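Local coordinates for designed helical repeat protein (Synthetic construct, PDB 5CWF) that has no known natural function and was designed from scratch as a compact array of repeating helices, with calcium ions bound in the crystal, at residues 30-44 against 74-88. Numbering follows the deposited sequence. Where two conformers were deposited one is given.
Sequences EIERAAKEIVEALRE and REIARAAAEIVEALR. With CA (calcium ion), chain G.
OE2 of E82 takes two bonds from the R33 guanidinium. The good one, NH2 of R33 to OE2 of E82, is 2.9 Å on the anti lone pair, at an N-H...O angle of 155°; that from NH1 is weak. NH1 of R33 also makes a salt bridge to OE2 of E85 at 2.9 Å. CB of A81 lies over one face of the R33 guanidinium, toward its rim. R33 also grips E30 of its own helix side-on: NE and NH2 both donate to OE1. The acids E30, E82 and E85 probably offset the close like charges of R33 and R78. R133 of helix 115-134 makes salt bridges to OE1 of both E82 and E85, which also form a calcium site. The two helices run nearly parallel at 23°, their axes 8.3 Å apart, as neighbours in one layer of this helical repeat fold. Small residues permit this spacing: CB of A34 lies 4.0 Å from CB of A81. CG1 of V84 packs on CB of A41. R88 enters as a knob among E37, E40, A41 and E44. In salt bridges, its NH1 donates to OE1 of E37 at 2.9 Å. NE of R88 does likewise to OE1 of E44 at 3.2 Å. CB of E40 lies over one face, toward its rim. The backbone O of R88 and three waters bind a calcium ion; one water donates to O of L87.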
# COMPACT_ATOMS: atom_id res chain seq x y z
N GLU A 30 -1.46 3.97 13.07
CA GLU A 30 -1.07 3.32 11.83
C GLU A 30 -0.97 4.33 10.68
O GLU A 30 -0.09 4.21 9.82
CB GLU A 30 -2.05 2.21 11.47
CG GLU A 30 -1.46 1.17 10.54
CD GLU A 30 -0.39 0.33 11.24
OE1 GLU A 30 0.56 -0.13 10.56
OE2 GLU A 30 -0.52 0.10 12.46
N ILE A 31 -1.86 5.31 10.65
CA ILE A 31 -1.73 6.36 9.64
C ILE A 31 -0.42 7.11 9.86
O ILE A 31 0.35 7.36 8.92
CB ILE A 31 -2.91 7.35 9.70
CG1 ILE A 31 -4.21 6.64 9.36
CG2 ILE A 31 -2.65 8.56 8.79
CD1 ILE A 31 -5.45 7.51 9.53
N GLU A 32 -0.12 7.43 11.12
CA GLU A 32 1.10 8.13 11.42
C GLU A 32 2.34 7.29 11.06
O GLU A 32 3.28 7.83 10.49
CB GLU A 32 1.14 8.55 12.91
CG GLU A 32 2.20 9.58 13.18
CD GLU A 32 2.15 10.16 14.59
OE1 GLU A 32 1.05 10.22 15.19
OE2 GLU A 32 3.22 10.58 15.09
N ARG A 33 2.31 5.99 11.34
CA ARG A 33 3.42 5.12 10.95
C ARG A 33 3.66 5.13 9.44
O ARG A 33 4.80 5.17 8.99
CB ARG A 33 3.21 3.68 11.42
CG ARG A 33 4.45 2.81 11.22
CD ARG A 33 4.33 1.48 11.97
NE ARG A 33 3.55 0.48 11.25
CZ ARG A 33 4.05 -0.34 10.33
NH1 ARG A 33 5.33 -0.26 9.99
NH2 ARG A 33 3.26 -1.23 9.74
N ALA A 34 2.59 5.03 8.65
CA ALA A 34 2.72 5.04 7.21
C ALA A 34 3.27 6.38 6.71
O ALA A 34 4.17 6.42 5.88
CB ALA A 34 1.35 4.73 6.54
N ALA A 35 2.70 7.47 7.21
CA ALA A 35 3.16 8.80 6.85
C ALA A 35 4.65 8.96 7.19
O ALA A 35 5.41 9.50 6.40
CB ALA A 35 2.35 9.86 7.58
N LYS A 36 5.07 8.47 8.35
CA LYS A 36 6.46 8.65 8.77
C LYS A 36 7.41 7.85 7.87
O LYS A 36 8.50 8.32 7.52
CB LYS A 36 6.66 8.23 10.23
CG LYS A 36 8.13 8.26 10.68
CD LYS A 36 8.29 8.10 12.19
CE LYS A 36 7.95 9.39 12.93
NZ LYS A 36 9.08 10.36 12.95
N GLU A 37 6.99 6.64 7.51
CA GLU A 37 7.77 5.81 6.60
C GLU A 37 7.96 6.49 5.23
O GLU A 37 9.06 6.48 4.66
CB GLU A 37 7.09 4.46 6.44
CG GLU A 37 8.00 3.37 5.92
CD GLU A 37 9.09 2.98 6.90
OE1 GLU A 37 10.13 2.46 6.45
OE2 GLU A 37 8.90 3.18 8.12
N ILE A 38 6.89 7.07 4.71
CA ILE A 38 6.92 7.78 3.44
C ILE A 38 7.90 8.95 3.50
O ILE A 38 8.71 9.14 2.59
CB ILE A 38 5.51 8.29 3.06
CG1 ILE A 38 4.63 7.12 2.64
CG2 ILE A 38 5.57 9.31 1.92
CD1 ILE A 38 3.13 7.44 2.59
N VAL A 39 7.84 9.73 4.58
CA VAL A 39 8.73 10.88 4.71
C VAL A 39 10.20 10.45 4.72
O VAL A 39 11.02 11.07 4.06
CB VAL A 39 8.38 11.70 5.97
CG1 VAL A 39 9.50 12.65 6.37
CG2 VAL A 39 7.08 12.48 5.72
N GLU A 40 10.53 9.39 5.46
CA GLU A 40 11.92 8.93 5.50
C GLU A 40 12.36 8.36 4.14
O GLU A 40 13.49 8.57 3.72
CB GLU A 40 12.14 7.89 6.60
CG GLU A 40 12.97 8.40 7.79
CD GLU A 40 12.21 9.29 8.74
OE1 GLU A 40 12.52 10.50 8.79
OE2 GLU A 40 11.31 8.79 9.45
N ALA A 41 11.46 7.65 3.45
CA ALA A 41 11.77 7.14 2.11
C ALA A 41 12.12 8.29 1.15
O ALA A 41 13.01 8.17 0.32
CB ALA A 41 10.61 6.32 1.56
N LEU A 42 11.38 9.39 1.23
CA LEU A 42 11.62 10.53 0.34
C LEU A 42 12.88 11.34 0.73
O LEU A 42 13.51 11.96 -0.13
CB LEU A 42 10.39 11.44 0.31
CG LEU A 42 9.17 10.85 -0.41
CD1 LEU A 42 7.94 11.72 -0.18
CD2 LEU A 42 9.41 10.64 -1.92
N ARG A 43 13.23 11.32 2.01
CA ARG A 43 14.40 12.06 2.48
C ARG A 43 15.68 11.50 1.88
O ARG A 43 16.62 12.24 1.60
CB ARG A 43 14.49 12.01 4.01
CG ARG A 43 15.63 12.84 4.60
CD ARG A 43 15.71 12.68 6.11
NE ARG A 43 14.40 12.83 6.74
CZ ARG A 43 14.08 12.39 7.95
NH1 ARG A 43 14.99 11.77 8.70
NH2 ARG A 43 12.85 12.58 8.42
N GLU A 44 15.72 10.18 1.69
CA GLU A 44 16.94 9.50 1.28
C GLU A 44 17.02 9.23 -0.22
O GLU A 44 18.08 8.91 -0.74
CB GLU A 44 17.06 8.18 2.05
CG GLU A 44 16.09 7.09 1.62
CD GLU A 44 16.07 5.90 2.56
OE1 GLU A 44 15.30 4.95 2.31
OE2 GLU A 44 16.81 5.92 3.57
N ARG A 74 -7.21 0.67 8.94
CA ARG A 74 -5.97 0.20 9.54
C ARG A 74 -5.20 -0.72 8.60
O ARG A 74 -3.98 -0.66 8.53
CB ARG A 74 -6.23 -0.56 10.84
CG ARG A 74 -6.38 0.28 12.04
CD ARG A 74 -6.81 -0.59 13.22
NE ARG A 74 -5.69 -1.19 13.94
CZ ARG A 74 -5.84 -1.88 15.06
NH1 ARG A 74 -7.05 -2.07 15.53
NH2 ARG A 74 -4.78 -2.36 15.71
N GLU A 75 -5.91 -1.58 7.89
CA GLU A 75 -5.25 -2.52 6.98
C GLU A 75 -4.63 -1.83 5.78
O GLU A 75 -3.56 -2.22 5.35
CB GLU A 75 -6.22 -3.61 6.52
CG GLU A 75 -6.80 -4.38 7.71
CD GLU A 75 -7.05 -5.84 7.43
OE1 GLU A 75 -6.15 -6.51 6.88
OE2 GLU A 75 -8.15 -6.31 7.75
N ILE A 76 -5.30 -0.82 5.24
CA ILE A 76 -4.73 -0.07 4.13
C ILE A 76 -3.50 0.70 4.62
O ILE A 76 -2.47 0.71 3.95
CB ILE A 76 -5.77 0.87 3.48
CG1 ILE A 76 -6.76 0.04 2.67
CG2 ILE A 76 -5.11 1.87 2.55
CD1 ILE A 76 -8.04 0.79 2.29
N ALA A 77 -3.59 1.33 5.79
CA ALA A 77 -2.44 2.05 6.34
C ALA A 77 -1.28 1.08 6.58
O ALA A 77 -0.11 1.39 6.26
CB ALA A 77 -2.82 2.77 7.63
N ARG A 78 -1.57 -0.10 7.11
CA ARG A 78 -0.50 -1.07 7.32
C ARG A 78 0.12 -1.51 6.00
O ARG A 78 1.36 -1.63 5.90
CB ARG A 78 -0.98 -2.31 8.08
CG ARG A 78 0.15 -3.36 8.18
CD ARG A 78 -0.19 -4.61 8.97
NE ARG A 78 0.86 -5.60 8.74
CZ ARG A 78 2.04 -5.64 9.34
NH1 ARG A 78 2.36 -4.76 10.29
NH2 ARG A 78 2.91 -6.58 9.00
N ALA A 79 -0.72 -1.78 5.01
CA ALA A 79 -0.22 -2.21 3.70
C ALA A 79 0.69 -1.14 3.13
O ALA A 79 1.75 -1.45 2.59
CB ALA A 79 -1.33 -2.50 2.76
N ALA A 80 0.27 0.12 3.26
CA ALA A 80 1.07 1.22 2.75
C ALA A 80 2.43 1.27 3.43
O ALA A 80 3.46 1.36 2.77
CB ALA A 80 0.34 2.54 2.93
N ALA A 81 2.44 1.21 4.76
CA ALA A 81 3.69 1.28 5.51
C ALA A 81 4.61 0.11 5.15
O ALA A 81 5.83 0.28 5.02
CB ALA A 81 3.43 1.31 7.01
N GLU A 82 4.05 -1.09 4.97
CA GLU A 82 4.89 -2.25 4.66
C GLU A 82 5.43 -2.16 3.22
O GLU A 82 6.54 -2.62 2.95
CB GLU A 82 4.11 -3.53 4.88
CG GLU A 82 3.75 -3.79 6.36
CD GLU A 82 4.95 -3.88 7.30
OE1 GLU A 82 5.88 -4.67 7.04
OE2 GLU A 82 4.99 -3.12 8.31
N ILE A 83 4.64 -1.59 2.30
CA ILE A 83 5.10 -1.34 0.93
C ILE A 83 6.31 -0.41 0.96
O ILE A 83 7.31 -0.64 0.26
CB ILE A 83 3.97 -0.73 0.07
CG1 ILE A 83 2.93 -1.78 -0.28
CG2 ILE A 83 4.51 -0.15 -1.22
CD1 ILE A 83 1.64 -1.20 -0.88
N VAL A 84 6.22 0.65 1.76
CA VAL A 84 7.34 1.58 1.85
C VAL A 84 8.55 0.90 2.47
O VAL A 84 9.66 1.10 2.00
CB VAL A 84 6.98 2.87 2.63
CG1 VAL A 84 8.17 3.85 2.61
CG2 VAL A 84 5.79 3.55 2.00
N GLU A 85 8.35 0.12 3.54
CA GLU A 85 9.47 -0.61 4.15
C GLU A 85 10.19 -1.51 3.14
O GLU A 85 11.43 -1.60 3.13
CB GLU A 85 8.99 -1.44 5.34
CG GLU A 85 8.70 -0.60 6.59
CD GLU A 85 8.28 -1.43 7.79
OE1 GLU A 85 8.29 -2.68 7.72
OE2 GLU A 85 7.98 -0.82 8.85
N ALA A 86 9.43 -2.19 2.29
CA ALA A 86 9.98 -3.09 1.28
C ALA A 86 10.78 -2.32 0.24
O ALA A 86 11.86 -2.76 -0.21
CB ALA A 86 8.86 -3.86 0.60
N LEU A 87 10.26 -1.16 -0.15
CA LEU A 87 10.96 -0.34 -1.13
C LEU A 87 12.23 0.26 -0.56
O LEU A 87 13.21 0.46 -1.28
CB LEU A 87 10.06 0.79 -1.63
CG LEU A 87 9.33 0.60 -2.94
CD1 LEU A 87 8.59 1.88 -3.26
CD2 LEU A 87 10.25 0.21 -4.11
N ARG A 88 12.23 0.55 0.73
CA ARG A 88 13.43 1.10 1.32
C ARG A 88 14.51 0.02 1.41
O ARG A 88 15.69 0.33 1.40
CB ARG A 88 13.14 1.69 2.70
CG ARG A 88 12.31 2.97 2.64
CD ARG A 88 12.06 3.51 4.03
NE ARG A 88 13.25 4.15 4.59
CZ ARG A 88 13.38 4.49 5.87
NH1 ARG A 88 12.39 4.25 6.72
NH2 ARG A 88 14.48 5.09 6.29
CA CA G . 17.45 1.38 0.36
O HOH W 1 1.07 -2.58 12.02
O HOH W 2 -3.10 -1.12 13.29
O HOH W 3 7.43 1.51 10.19
O HOH W 4 15.92 1.14 -1.41
O HOH W 5 17.74 1.56 2.69
O HOH W 6 18.47 -0.69 0.82